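Local coordinates for uncharacterized protein (PDB 3HIU), which is of unknown function but belongs to the DUF892 family of the ferritin-like clan and folds as a bundle of four helices, at residues B[13-18]-B[55-60]; B[18-23]-B[101-106]; B[30-33]-B[37-40]; B[39-44]-B[141-146]. All coordinates share one frame; numbering follows the deposited sequence.

How the contacts relate
The four contacts sample a ferritin-like bundle of helices 2-28, 36-62, 94-120 and 124-159. Contacts 1 and 2 tie helix 2-28 to helices 36-62 and 94-120, respectively. They share Glu18, their centres lie about 13 Å apart, and they touch where Met17 meets Phe103. Contact 3 sits at the loop between the first two helices, nested within the chain spans closed by contacts 1 and 2. Contact 4 joins helix 36-62 to helix 124-159. It shares Lys39 and Arg40 with contact 3, their centres about 10 Å apart. Contacts 1 and 4 lie on opposite sides of the chain's centre, their centres about 22 Å apart. Together the four contacts link all four helices.

Contact 1 of 4, residues B[13-18]-B[55-60]; sequences DAYAME and GVQRCL
Tyr15 of helix 2-28 lies against Val56, Gln57 and Leu60 of helix 36-62. These are the first two helices of the ferritin-like bundle. They run nearly antiparallel here, at 156°, with the axes of the two short segments 9.5 Å apart. The CA atoms of Tyr15 and Val56 are the nearest pair across the contact, at 6.0 Å.

The inner part is buried and apolar. Tyr15 CB meets Val56 CG1 at 3.8 Å, and the same methyl lies at the edge of the tyrosine ring, near its plane. Tyr15 CB also faces Leu60 CD1 at 4.2 Å. Val56 reaches on to Ile133 of helix 124-159, while Leu60 packs on Val8 and Leu11.

The outer part is partly exposed and more polar, though its atoms come as close. With chi1 at -180°, the Tyr15 ring swings out beside Gln57, and the two side chains point the same way. Gln57 CB approaches Tyr15 CE1 obliquely at 3.6 Å. The ring and amide planes are 63° apart. Tyr15 OH is 3.4 Å from Gln57 OE1. The other end of that amide, NE2, is hydrogen-bonded to Glu61. Ile67, in the following loop, touches both Tyr15 and Gln57.

The contact thus grades from buried aliphatic packing to a partly exposed polar margin. Its cohesion probably comes mainly from apolar burial, with the tyrosine serving both environments.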
loop_
_atom_site.group_PDB
_atom_site.type_symbol
_atom_site.label_atom_id
_atom_site.label_comp_id
_atom_site.label_asym_id
_atom_site.label_seq_id
_atom_site.Cartn_x
_atom_site.Cartn_y
_atom_site.Cartn_z
ATOM N N ASP B 13 -4.323 -15.061 -7.064
ATOM C CA ASP B 13 -4.395 -13.980 -6.076
ATOM C C ASP B 13 -4.605 -12.658 -6.806
ATOM O O ASP B 13 -5.529 -11.907 -6.508
ATOM C CB ASP B 13 -3.107 -13.901 -5.236
ATOM C CG ASP B 13 -2.973 -15.043 -4.236
ATOM O OD1 ASP B 13 -3.992 -15.670 -3.888
ATOM O OD2 ASP B 13 -1.843 -15.315 -3.787
ATOM N N ALA B 14 -3.735 -12.394 -7.776
ATOM C CA ALA B 14 -3.762 -11.151 -8.544
ATOM C C ALA B 14 -5.067 -10.961 -9.302
ATOM O O ALA B 14 -5.619 -9.864 -9.327
ATOM C CB ALA B 14 -2.583 -11.096 -9.515
ATOM N N TYR B 15 -5.551 -12.024 -9.936
ATOM C CA TYR B 15 -6.792 -11.938 -10.685
ATOM C C TYR B 15 -7.875 -11.376 -9.775
ATOM O O TYR B 15 -8.688 -10.553 -10.188
ATOM C CB TYR B 15 -7.209 -13.313 -11.205
ATOM C CG TYR B 15 -8.498 -13.276 -11.995
ATOM C CD1 TYR B 15 -8.486 -13.048 -13.364
ATOM C CD2 TYR B 15 -9.729 -13.447 -11.371
ATOM C CE1 TYR B 15 -9.660 -13.003 -14.095
ATOM C CE2 TYR B 15 -10.911 -13.405 -12.096
ATOM C CZ TYR B 15 -10.867 -13.183 -13.459
ATOM O OH TYR B 15 -12.029 -13.140 -14.193
ATOM N N ALA B 16 -7.865 -11.830 -8.527
ATOM C CA ALA B 16 -8.867 -11.447 -7.552
ATOM C C ALA B 16 -8.546 -10.068 -7.008
ATOM O O ALA B 16 -9.432 -9.290 -6.675
ATOM C CB ALA B 16 -8.904 -12.462 -6.435
HETATM N N MSE B 17 -7.260 -9.773 -6.916
HETATM C CA MSE B 17 -6.807 -8.464 -6.492
HETATM C C MSE B 17 -7.252 -7.399 -7.506
HETATM O O MSE B 17 -7.666 -6.298 -7.135
HETATM C CB MSE B 17 -5.288 -8.503 -6.349
HETATM C CG MSE B 17 -4.674 -7.297 -5.709
HETATM SE SE MSE B 17 -2.746 -7.394 -5.955
HETATM C CE MSE B 17 -2.460 -9.200 -5.270
ATOM N N GLU B 18 -7.172 -7.738 -8.787
ATOM C CA GLU B 18 -7.566 -6.831 -9.862
ATOM C C GLU B 18 -9.062 -6.612 -9.894
ATOM O O GLU B 18 -9.534 -5.579 -10.366
ATOM C CB GLU B 18 -7.118 -7.373 -11.221
ATOM C CG GLU B 18 -5.619 -7.448 -11.395
ATOM C CD GLU B 18 -4.968 -6.094 -11.305
ATOM O OE1 GLU B 18 -5.689 -5.073 -11.350
ATOM O OE2 GLU B 18 -3.726 -6.046 -11.193
ATOM N N GLY B 55 -5.883 -10.225 -18.791
ATOM C CA GLY B 55 -4.563 -10.685 -19.181
ATOM C C GLY B 55 -4.112 -11.770 -18.226
ATOM O O GLY B 55 -3.527 -12.775 -18.624
ATOM N N VAL B 56 -4.392 -11.565 -16.949
ATOM C CA VAL B 56 -4.074 -12.557 -15.957
ATOM C C VAL B 56 -4.818 -13.845 -16.294
ATOM O O VAL B 56 -4.256 -14.943 -16.206
ATOM C CB VAL B 56 -4.452 -12.069 -14.543
ATOM C CG1 VAL B 56 -4.192 -13.150 -13.529
ATOM C CG2 VAL B 56 -3.667 -10.838 -14.182
ATOM N N GLN B 57 -6.077 -13.719 -16.705
ATOM C CA GLN B 57 -6.912 -14.907 -16.924
ATOM C C GLN B 57 -6.429 -15.715 -18.112
ATOM O O GLN B 57 -6.496 -16.944 -18.099
ATOM C CB GLN B 57 -8.379 -14.550 -17.134
ATOM C CG GLN B 57 -9.113 -15.591 -17.954
ATOM C CD GLN B 57 -10.607 -15.552 -17.757
ATOM O OE1 GLN B 57 -11.131 -14.689 -17.055
ATOM N NE2 GLN B 57 -11.307 -16.497 -18.373
ATOM N N ARG B 58 -5.961 -15.021 -19.144
ATOM C CA ARG B 58 -5.309 -15.690 -20.252
ATOM C C ARG B 58 -4.121 -16.511 -19.747
ATOM O O ARG B 58 -3.815 -17.585 -20.284
ATOM C CB ARG B 58 -4.859 -14.678 -21.294
ATOM C CG ARG B 58 -6.013 -13.976 -21.977
ATOM C CD ARG B 58 -5.651 -13.581 -23.403
ATOM N NE ARG B 58 -4.273 -13.099 -23.495
ATOM C CZ ARG B 58 -3.920 -11.814 -23.518
ATOM N NH1 ARG B 58 -2.637 -11.480 -23.601
ATOM N NH2 ARG B 58 -4.846 -10.864 -23.465
ATOM N N CYS B 59 -3.466 -16.005 -18.704
ATOM C CA CYS B 59 -2.335 -16.697 -18.094
ATOM C C CYS B 59 -2.780 -17.878 -17.233
ATOM O O CYS B 59 -2.059 -18.864 -17.090
ATOM C CB CYS B 59 -1.496 -15.724 -17.261
ATOM S SG CYS B 59 -0.511 -14.550 -18.224
ATOM N N LEU B 60 -3.973 -17.780 -16.660
ATOM C CA LEU B 60 -4.520 -18.883 -15.875
ATOM C C LEU B 60 -5.096 -19.968 -16.790
ATOM O O LEU B 60 -5.028 -21.160 -16.481
ATOM C CB LEU B 60 -5.580 -18.379 -14.885
ATOM C CG LEU B 60 -5.085 -17.838 -13.536
ATOM C CD1 LEU B 60 -6.189 -17.061 -12.807
ATOM C CD2 LEU B 60 -4.532 -18.970 -12.660
#

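Contact 2 of 4, residues B[18-23]-B[101-106]; sequences EKEAET and YAFEHL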
loop_
_atom_site.group_PDB
_atom_site.type_symbol
_atom_site.label_atom_id
_atom_site.label_comp_id
_atom_site.label_asym_id
_atom_site.label_seq_id
_atom_site.Cartn_x
_atom_site.Cartn_y
_atom_site.Cartn_z
ATOM N N GLU B 18 -7.172 -7.738 -8.787
ATOM C CA GLU B 18 -7.566 -6.831 -9.862
ATOM C C GLU B 18 -9.062 -6.612 -9.894
ATOM O O GLU B 18 -9.534 -5.579 -10.366
ATOM C CB GLU B 18 -7.118 -7.373 -11.221
ATOM C CG GLU B 18 -5.619 -7.448 -11.395
ATOM C CD GLU B 18 -4.968 -6.094 -11.305
ATOM O OE1 GLU B 18 -5.689 -5.073 -11.350
ATOM O OE2 GLU B 18 -3.726 -6.046 -11.193
ATOM N N LYS B 19 -9.826 -7.550 -9.422
ATOM C CA LYS B 19 -11.277 -7.408 -9.364
ATOM C C LYS B 19 -11.664 -6.501 -8.191
ATOM O O LYS B 19 -12.609 -5.714 -8.287
ATOM C CB LYS B 19 -11.954 -8.777 -9.243
ATOM C CG LYS B 19 -11.606 -9.761 -10.371
ATOM C CD LYS B 19 -12.334 -9.411 -11.661
ATOM C CE LYS B 19 -11.569 -9.877 -12.889
ATOM N NZ LYS B 19 -12.154 -9.312 -14.143
ATOM N N GLU B 20 -10.920 -6.611 -7.090
ATOM C CA GLU B 20 -11.099 -5.739 -5.932
ATOM C C GLU B 20 -10.629 -4.324 -6.257
ATOM O O GLU B 20 -11.230 -3.335 -5.827
ATOM C CB GLU B 20 -10.323 -6.286 -4.731
ATOM C CG GLU B 20 -10.188 -5.303 -3.575
ATOM C CD GLU B 20 -9.166 -5.741 -2.537
ATOM O OE1 GLU B 20 -8.279 -6.565 -2.868
ATOM O OE2 GLU B 20 -9.248 -5.252 -1.387
ATOM N N ALA B 21 -9.543 -4.233 -7.015
ATOM C CA ALA B 21 -9.052 -2.940 -7.456
ATOM C C ALA B 21 -10.109 -2.291 -8.341
ATOM O O ALA B 21 -10.465 -1.126 -8.143
ATOM C CB ALA B 21 -7.720 -3.089 -8.211
ATOM N N GLU B 22 -10.624 -3.059 -9.303
ATOM C CA GLU B 22 -11.595 -2.538 -10.269
ATOM C C GLU B 22 -12.869 -2.009 -9.613
ATOM O O GLU B 22 -13.447 -1.015 -10.068
ATOM C CB GLU B 22 -11.939 -3.590 -11.324
ATOM C CG GLU B 22 -13.172 -3.241 -12.139
ATOM C CD GLU B 22 -13.605 -4.368 -13.056
ATOM O OE1 GLU B 22 -12.725 -5.126 -13.526
ATOM O OE2 GLU B 22 -14.827 -4.493 -13.304
ATOM N N THR B 23 -13.301 -2.663 -8.539
ATOM C CA THR B 23 -14.472 -2.195 -7.808
ATOM C C THR B 23 -14.158 -1.031 -6.858
ATOM O O THR B 23 -14.985 -0.132 -6.680
ATOM C CB THR B 23 -15.157 -3.339 -7.049
ATOM O OG1 THR B 23 -15.800 -4.206 -7.991
ATOM C CG2 THR B 23 -16.200 -2.788 -6.078
ATOM N N TYR B 101 -3.223 4.777 -3.306
ATOM C CA TYR B 101 -1.776 4.720 -3.470
ATOM C C TYR B 101 -1.172 3.448 -2.842
ATOM O O TYR B 101 -0.293 2.817 -3.438
ATOM C CB TYR B 101 -1.168 5.993 -2.872
ATOM C CG TYR B 101 0.342 6.065 -2.870
ATOM C CD1 TYR B 101 1.049 6.452 -4.015
ATOM C CD2 TYR B 101 1.066 5.779 -1.712
ATOM C CE1 TYR B 101 2.435 6.536 -4.004
ATOM C CE2 TYR B 101 2.449 5.858 -1.693
ATOM C CZ TYR B 101 3.131 6.234 -2.838
ATOM O OH TYR B 101 4.511 6.307 -2.810
ATOM N N ALA B 102 -1.662 3.072 -1.656
ATOM C CA ALA B 102 -1.200 1.878 -0.941
ATOM C C ALA B 102 -1.564 0.587 -1.665
ATOM O O ALA B 102 -0.762 -0.336 -1.717
ATOM C CB ALA B 102 -1.748 1.853 0.479
ATOM N N PHE B 103 -2.774 0.519 -2.216
ATOM C CA PHE B 103 -3.166 -0.655 -2.987
ATOM C C PHE B 103 -2.332 -0.770 -4.258
ATOM O O PHE B 103 -1.962 -1.871 -4.654
ATOM C CB PHE B 103 -4.663 -0.644 -3.322
ATOM C CG PHE B 103 -5.220 -2.010 -3.702
ATOM C CD1 PHE B 103 -5.370 -2.375 -5.038
ATOM C CD2 PHE B 103 -5.599 -2.929 -2.715
ATOM C CE1 PHE B 103 -5.885 -3.632 -5.384
ATOM C CE2 PHE B 103 -6.119 -4.180 -3.054
ATOM C CZ PHE B 103 -6.260 -4.528 -4.389
ATOM N N GLU B 104 -2.030 0.364 -4.892
ATOM C CA GLU B 104 -1.206 0.376 -6.107
ATOM C C GLU B 104 0.212 -0.093 -5.784
ATOM O O GLU B 104 0.969 -0.491 -6.676
ATOM C CB GLU B 104 -1.154 1.773 -6.742
ATOM C CG GLU B 104 -2.478 2.285 -7.326
ATOM C CD GLU B 104 -2.979 1.453 -8.501
ATOM O OE1 GLU B 104 -2.291 0.494 -8.904
ATOM O OE2 GLU B 104 -4.069 1.762 -9.022
ATOM N N HIS B 105 0.576 -0.031 -4.506
ATOM C CA HIS B 105 1.851 -0.591 -4.080
ATOM C C HIS B 105 1.736 -2.059 -3.647
ATOM O O HIS B 105 2.662 -2.843 -3.835
ATOM C CB HIS B 105 2.515 0.303 -3.028
ATOM C CG HIS B 105 3.332 1.402 -3.630
ATOM N ND1 HIS B 105 2.830 2.667 -3.870
ATOM C CD2 HIS B 105 4.612 1.416 -4.085
ATOM C CE1 HIS B 105 3.768 3.412 -4.429
ATOM N NE2 HIS B 105 4.856 2.680 -4.567
ATOM N N LEU B 106 0.590 -2.433 -3.090
ATOM C CA LEU B 106 0.283 -3.837 -2.913
ATOM C C LEU B 106 0.432 -4.508 -4.264
ATOM O O LEU B 106 1.099 -5.522 -4.396
ATOM C CB LEU B 106 -1.149 -4.017 -2.404
ATOM C CG LEU B 106 -1.530 -5.441 -1.988
ATOM C CD1 LEU B 106 -0.471 -6.013 -1.064
ATOM C CD2 LEU B 106 -2.902 -5.465 -1.312
#
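Ala21 and Glu20 of helix 2-28 meet Phe103 of helix 94-120, the first and third helices of the ferritin-like four-helix bundle.

The apolar part is Ala21 CB against Phe103 CE1, at 3.4 Å. The methyl comes at the ring obliquely. Helix 2-28 meets the ring with Met17 and Met24 as well. Phe103 chi1 of -161° carries the ring out toward that helix. The side chain of Ala21 lies about 4 Å from a bound sodium ion, which Thr49 and Gln52 of helix 36-62 help to hold.

The polar part is a carboxylate at a ring edge. Glu20 is extended, and its OE1 lies near the plane of Phe103, beside CE2 and CZ. The carboxylate and ring planes are 75° apart. An oxygen placed there faces the weakly positive ring hydrogens, which is probably mildly favourable. Glu20 is exposed and poorly ordered, so this edge of the contact is less certain than the alanine side.

The far side of segment 101-106 serves the dimer, where His105 stacks on His105 of the second subunit. Within the segment, His105 ND1 donates to Tyr101 O at 3.2 Å, with the donor 37° out of the carbonyl plane.

Contact 3 of 4, residues B[30-33]-B[37-40]; sequences SRIE and ELKR. With EDO (1,2-ethanediol), chain K; EDO (1,2-ethanediol), chain P; EDO (1,2-ethanediol), chain N.
Residues 30-33 lie in the loop between helix 2-28 and helix 36-62 and meet the first part of the latter, with Ile32 CA 6.1 Å from Lys39 CA. The backbone of Ile32 is extended (psi 119°), in contrast to the helix it faces.

Ile32 carries the contact and is buried. Its CD1 methyl touches Lys39 CA at 3.5 Å and Leu38 CD1 at 3.7 Å. The CG2 branch lies against Lys39 CB at 3.6 Å. Ile32 CG1 lies beside the backbone N and anti to the carbonyl carbon (chi1 -64°), and from there CD1 reaches the backbone of Lys39. The side chains of Ile32 and Lys39 run alongside one another, heading opposite ways. Leu38 continues inward onto Trp143, Leu144 and Ile151 of helix 124-159, so the loop is joined to the bundle core.

The polar groups lie around this patch. Lys39 is extended, and its NZ donates to O2 of the 1,2-ethanediol of chain N at 2.8 Å. Glu33 N gives a nearly straight bond, 177°, to O2 of the diol of chain P at 2.6 Å. Within the helix, Arg40 NH2 forms a salt bridge with Glu37 OE2 at 2.6 Å.

Aliphatic groups thus join the loop to the helix, whereas the polar groups find partners around the patch: a salt bridge within the helix and diols probably from the crystallisation liquor.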
loop_
_atom_site.group_PDB
_atom_site.type_symbol
_atom_site.label_atom_id
_atom_site.label_comp_id
_atom_site.label_asym_id
_atom_site.label_seq_id
_atom_site.Cartn_x
_atom_site.Cartn_y
_atom_site.Cartn_z
ATOM N N SER B 30 -16.840 7.479 -8.236
ATOM C CA SER B 30 -18.200 7.960 -7.970
ATOM C C SER B 30 -18.305 9.106 -6.951
ATOM O O SER B 30 -19.278 9.866 -6.966
ATOM C CB SER B 30 -19.104 6.801 -7.537
ATOM O OG SER B 30 -19.551 6.064 -8.660
ATOM N N ARG B 31 -17.310 9.235 -6.076
ATOM C CA ARG B 31 -17.376 10.199 -4.980
ATOM C C ARG B 31 -16.725 11.535 -5.295
ATOM O O ARG B 31 -16.813 12.461 -4.500
ATOM C CB ARG B 31 -16.707 9.623 -3.734
ATOM C CG ARG B 31 -17.372 8.388 -3.164
ATOM C CD ARG B 31 -16.479 7.767 -2.104
ATOM N NE ARG B 31 -17.230 7.020 -1.100
ATOM C CZ ARG B 31 -17.855 7.581 -0.070
ATOM N NH1 ARG B 31 -17.831 8.898 0.088
ATOM N NH2 ARG B 31 -18.514 6.829 0.800
ATOM N N ILE B 32 -16.058 11.630 -6.444
ATOM C CA ILE B 32 -15.283 12.827 -6.775
ATOM C C ILE B 32 -16.111 13.947 -7.405
ATOM O O ILE B 32 -16.693 13.778 -8.482
ATOM C CB ILE B 32 -14.106 12.512 -7.701
ATOM C CG1 ILE B 32 -13.097 11.596 -6.998
ATOM C CG2 ILE B 32 -13.445 13.808 -8.162
ATOM C CD1 ILE B 32 -11.985 11.055 -7.917
ATOM N N GLU B 33 -16.136 15.095 -6.733
ATOM C CA GLU B 33 -16.887 16.241 -7.205
ATOM C C GLU B 33 -15.954 17.356 -7.597
ATOM O O GLU B 33 -16.315 18.210 -8.391
ATOM C CB GLU B 33 -17.793 16.765 -6.100
ATOM C CG GLU B 33 -18.469 15.696 -5.274
ATOM C CD GLU B 33 -19.197 16.267 -4.064
ATOM O OE1 GLU B 33 -18.530 16.831 -3.166
ATOM O OE2 GLU B 33 -20.439 16.147 -4.014
ATOM N N GLU B 37 -9.309 15.988 -12.783
ATOM C CA GLU B 37 -8.125 15.260 -13.197
ATOM C C GLU B 37 -8.133 13.923 -12.480
ATOM O O GLU B 37 -8.098 12.868 -13.109
ATOM C CB GLU B 37 -6.864 16.040 -12.842
ATOM C CG GLU B 37 -5.876 16.186 -13.986
ATOM C CD GLU B 37 -6.357 17.170 -15.039
ATOM O OE1 GLU B 37 -5.834 18.306 -15.076
ATOM O OE2 GLU B 37 -7.266 16.815 -15.821
ATOM N N LEU B 38 -8.188 13.979 -11.155
ATOM C CA LEU B 38 -8.239 12.782 -10.330
ATOM C C LEU B 38 -9.224 11.811 -10.941
ATOM O O LEU B 38 -8.845 10.746 -11.429
ATOM C CB LEU B 38 -8.706 13.143 -8.926
ATOM C CG LEU B 38 -8.047 12.522 -7.707
ATOM C CD1 LEU B 38 -9.004 12.666 -6.547
ATOM C CD2 LEU B 38 -7.653 11.057 -7.929
ATOM N N LYS B 39 -10.492 12.205 -10.913
ATOM C CA LYS B 39 -11.599 11.389 -11.391
ATOM C C LYS B 39 -11.336 10.854 -12.794
ATOM O O LYS B 39 -11.508 9.657 -13.063
ATOM C CB LYS B 39 -12.896 12.209 -11.361
ATOM C CG LYS B 39 -14.113 11.531 -11.961
ATOM C CD LYS B 39 -15.300 12.477 -11.948
ATOM C CE LYS B 39 -16.615 11.717 -11.895
ATOM N NZ LYS B 39 -17.763 12.635 -11.660
ATOM N N ARG B 40 -10.926 11.751 -13.685
ATOM C CA ARG B 40 -10.570 11.390 -15.049
ATOM C C ARG B 40 -9.550 10.241 -15.033
ATOM O O ARG B 40 -9.635 9.307 -15.836
ATOM C CB ARG B 40 -9.977 12.606 -15.775
ATOM C CG ARG B 40 -9.939 12.496 -17.295
ATOM C CD ARG B 40 -8.640 13.063 -17.899
ATOM N NE ARG B 40 -8.504 14.513 -17.761
ATOM C CZ ARG B 40 -7.731 15.261 -18.544
ATOM N NH1 ARG B 40 -7.040 14.695 -19.527
ATOM N NH2 ARG B 40 -7.658 16.574 -18.356
HETATM C C1 EDO K . -6.657 16.609 -8.963
HETATM O O1 EDO K . -6.191 15.462 -9.662
HETATM C C2 EDO K . -7.282 17.564 -9.974
HETATM O O2 EDO K . -8.416 16.934 -10.567
HETATM C C1 EDO P . -14.328 16.229 -2.285
HETATM O O1 EDO P . -13.137 16.503 -1.538
HETATM C C2 EDO P . -14.114 15.069 -3.245
HETATM O O2 EDO P . -14.816 15.362 -4.453
HETATM C C1 EDO N . -16.613 12.122 -15.074
HETATM O O1 EDO N . -15.838 11.853 -16.251
HETATM C C2 EDO N . -17.460 13.369 -15.256
HETATM O O2 EDO N . -17.470 14.049 -14.006
#

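Contact 4 of 4, residues B[39-44]-B[141-146]; sequences KRRIEQ and AEWLIE. With EDO (1,2-ethanediol), chain N.
Arg41 chi1 (-150°) lays CG over the indole of Trp143, and a nearly eclipsed chi2 (-13°) turns the arginine chain beyond CG. The contact joins helix 36-62 to helix 124-159, the second and fourth members of the bundle of this ferritin-like fold.

Arg41 CG makes a CH-pi contact with the five-membered ring of Trp143, 3.3 Å from the centroid and almost on the ring normal. Arg41 CB rests over the six-membered part, 3.8 Å from Trp143 CZ2. The guanidinium does not stack on the indole, for its plane is turned 88° from the ring. It has Trp143 CD1 at its edge, and its charge is met by glutamates: NH1 forms a salt bridge with Glu48, and NH2 has a long, weak ion pair with Glu139. Buried and paired in this way, the arginine offers its methylenes to the tryptophan and its charge to glutamates.

Trp143 also stacks with His147 and packs on Glu37. On the outer side of helix 36-62, the 1,2-ethanediol of chain N (probably from the crystallisation liquor) donates from O1 to Glu43 OE1 at 2.8 Å. Deeper in the bundle, Ile42 CD1 meets Leu144 CD2 at 4.3 Å.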
loop_
_atom_site.group_PDB
_atom_site.type_symbol
_atom_site.label_atom_id
_atom_site.label_comp_id
_atom_site.label_asym_id
_atom_site.label_seq_id
_atom_site.Cartn_x
_atom_site.Cartn_y
_atom_site.Cartn_z
ATOM N N LYS B 39 -10.492 12.205 -10.913
ATOM C CA LYS B 39 -11.599 11.389 -11.391
ATOM C C LYS B 39 -11.336 10.854 -12.794
ATOM O O LYS B 39 -11.508 9.657 -13.063
ATOM C CB LYS B 39 -12.896 12.209 -11.361
ATOM C CG LYS B 39 -14.113 11.531 -11.961
ATOM C CD LYS B 39 -15.300 12.477 -11.948
ATOM C CE LYS B 39 -16.615 11.717 -11.895
ATOM N NZ LYS B 39 -17.763 12.635 -11.660
ATOM N N ARG B 40 -10.926 11.751 -13.685
ATOM C CA ARG B 40 -10.570 11.390 -15.049
ATOM C C ARG B 40 -9.550 10.241 -15.033
ATOM O O ARG B 40 -9.635 9.307 -15.836
ATOM C CB ARG B 40 -9.977 12.606 -15.775
ATOM C CG ARG B 40 -9.939 12.496 -17.295
ATOM C CD ARG B 40 -8.640 13.063 -17.899
ATOM N NE ARG B 40 -8.504 14.513 -17.761
ATOM C CZ ARG B 40 -7.731 15.261 -18.544
ATOM N NH1 ARG B 40 -7.040 14.695 -19.527
ATOM N NH2 ARG B 40 -7.658 16.574 -18.356
ATOM N N ARG B 41 -8.590 10.310 -14.111
ATOM C CA ARG B 41 -7.523 9.316 -14.056
ATOM C C ARG B 41 -8.043 7.941 -13.619
ATOM O O ARG B 41 -7.797 6.924 -14.264
ATOM C CB ARG B 41 -6.391 9.779 -13.127
ATOM C CG ARG B 41 -5.018 9.248 -13.547
ATOM C CD ARG B 41 -5.170 8.146 -14.594
ATOM N NE ARG B 41 -3.993 7.290 -14.738
ATOM C CZ ARG B 41 -4.026 6.063 -15.252
ATOM N NH1 ARG B 41 -5.172 5.539 -15.666
ATOM N NH2 ARG B 41 -2.914 5.353 -15.348
ATOM N N ILE B 42 -8.766 7.915 -12.514
ATOM C CA ILE B 42 -9.273 6.665 -11.991
ATOM C C ILE B 42 -10.140 5.937 -13.027
ATOM O O ILE B 42 -10.038 4.717 -13.182
ATOM C CB ILE B 42 -10.041 6.911 -10.700
ATOM C CG1 ILE B 42 -9.120 7.578 -9.684
ATOM C CG2 ILE B 42 -10.583 5.612 -10.153
ATOM C CD1 ILE B 42 -8.033 6.657 -9.182
ATOM N N GLU B 43 -10.974 6.688 -13.743
ATOM C CA GLU B 43 -11.835 6.118 -14.794
ATOM C C GLU B 43 -11.015 5.348 -15.833
ATOM O O GLU B 43 -11.347 4.221 -16.199
ATOM C CB GLU B 43 -12.678 7.216 -15.475
ATOM C CG GLU B 43 -13.970 7.578 -14.733
ATOM C CD GLU B 43 -14.561 8.952 -15.111
ATOM O OE1 GLU B 43 -14.180 9.552 -16.147
ATOM O OE2 GLU B 43 -15.427 9.434 -14.351
ATOM N N GLN B 44 -9.933 5.972 -16.287
ATOM C CA GLN B 44 -9.005 5.361 -17.229
ATOM C C GLN B 44 -8.369 4.100 -16.664
ATOM O O GLN B 44 -8.056 3.170 -17.412
ATOM C CB GLN B 44 -7.910 6.358 -17.595
ATOM C CG GLN B 44 -6.780 5.784 -18.434
ATOM C CD GLN B 44 -5.676 6.800 -18.664
ATOM O OE1 GLN B 44 -5.807 7.969 -18.291
ATOM N NE2 GLN B 44 -4.581 6.360 -19.275
ATOM N N ALA B 141 0.425 4.760 -9.530
ATOM C CA ALA B 141 0.840 5.118 -8.184
ATOM C C ALA B 141 1.538 6.468 -8.219
ATOM O O ALA B 141 1.316 7.329 -7.350
ATOM C CB ALA B 141 1.773 4.044 -7.624
ATOM N N GLU B 142 2.385 6.645 -9.234
ATOM C CA GLU B 142 3.063 7.914 -9.455
ATOM C C GLU B 142 2.082 9.051 -9.690
ATOM O O GLU B 142 2.297 10.172 -9.236
ATOM C CB GLU B 142 4.010 7.814 -10.644
ATOM C CG GLU B 142 5.413 7.403 -10.281
ATOM C CD GLU B 142 6.400 7.718 -11.382
ATOM O OE1 GLU B 142 7.431 7.015 -11.476
ATOM O OE2 GLU B 142 6.145 8.669 -12.157
ATOM N N TRP B 143 1.000 8.766 -10.403
ATOM C CA TRP B 143 0.027 9.808 -10.689
ATOM C C TRP B 143 -0.583 10.371 -9.408
ATOM O O TRP B 143 -0.752 11.579 -9.269
ATOM C CB TRP B 143 -1.073 9.296 -11.621
ATOM C CG TRP B 143 -1.885 10.413 -12.227
ATOM C CD1 TRP B 143 -1.742 10.946 -13.482
ATOM C CD2 TRP B 143 -2.953 11.150 -11.600
ATOM N NE1 TRP B 143 -2.658 11.956 -13.674
ATOM C CE2 TRP B 143 -3.410 12.099 -12.539
ATOM C CE3 TRP B 143 -3.566 11.088 -10.344
ATOM C CZ2 TRP B 143 -4.454 12.985 -12.254
ATOM C CZ3 TRP B 143 -4.602 11.966 -10.068
ATOM C CH2 TRP B 143 -5.033 12.902 -11.018
ATOM N N LEU B 144 -0.905 9.492 -8.471
ATOM C CA LEU B 144 -1.609 9.901 -7.262
ATOM C C LEU B 144 -0.736 10.682 -6.279
ATOM O O LEU B 144 -1.189 11.671 -5.696
ATOM C CB LEU B 144 -2.195 8.675 -6.550
ATOM C CG LEU B 144 -3.182 7.767 -7.276
ATOM C CD1 LEU B 144 -3.246 6.472 -6.507
ATOM C CD2 LEU B 144 -4.537 8.429 -7.337
ATOM N N ILE B 145 0.505 10.228 -6.086
ATOM C CA ILE B 145 1.369 10.785 -5.037
ATOM C C ILE B 145 1.993 12.115 -5.454
ATOM O O ILE B 145 2.543 12.856 -4.628
ATOM C CB ILE B 145 2.493 9.809 -4.624
ATOM C CG1 ILE B 145 2.906 10.028 -3.156
ATOM C CG2 ILE B 145 3.694 9.953 -5.560
ATOM C CD1 ILE B 145 1.887 9.542 -2.122
ATOM N N GLU B 146 1.918 12.405 -6.744
ATOM C CA GLU B 146 2.335 13.703 -7.234
ATOM C C GLU B 146 1.172 14.689 -7.115
ATOM O O GLU B 146 1.310 15.744 -6.503
ATOM C CB GLU B 146 2.876 13.585 -8.659
ATOM C CG GLU B 146 4.128 12.712 -8.725
ATOM C CD GLU B 146 4.740 12.636 -10.111
ATOM O OE1 GLU B 146 5.441 11.639 -10.398
ATOM O OE2 GLU B 146 4.523 13.570 -10.913
HETATM C C1 EDO N . -16.613 12.122 -15.074
HETATM O O1 EDO N . -15.838 11.853 -16.251
HETATM C C2 EDO N . -17.460 13.369 -15.256
HETATM O O2 EDO N . -17.470 14.049 -14.006
#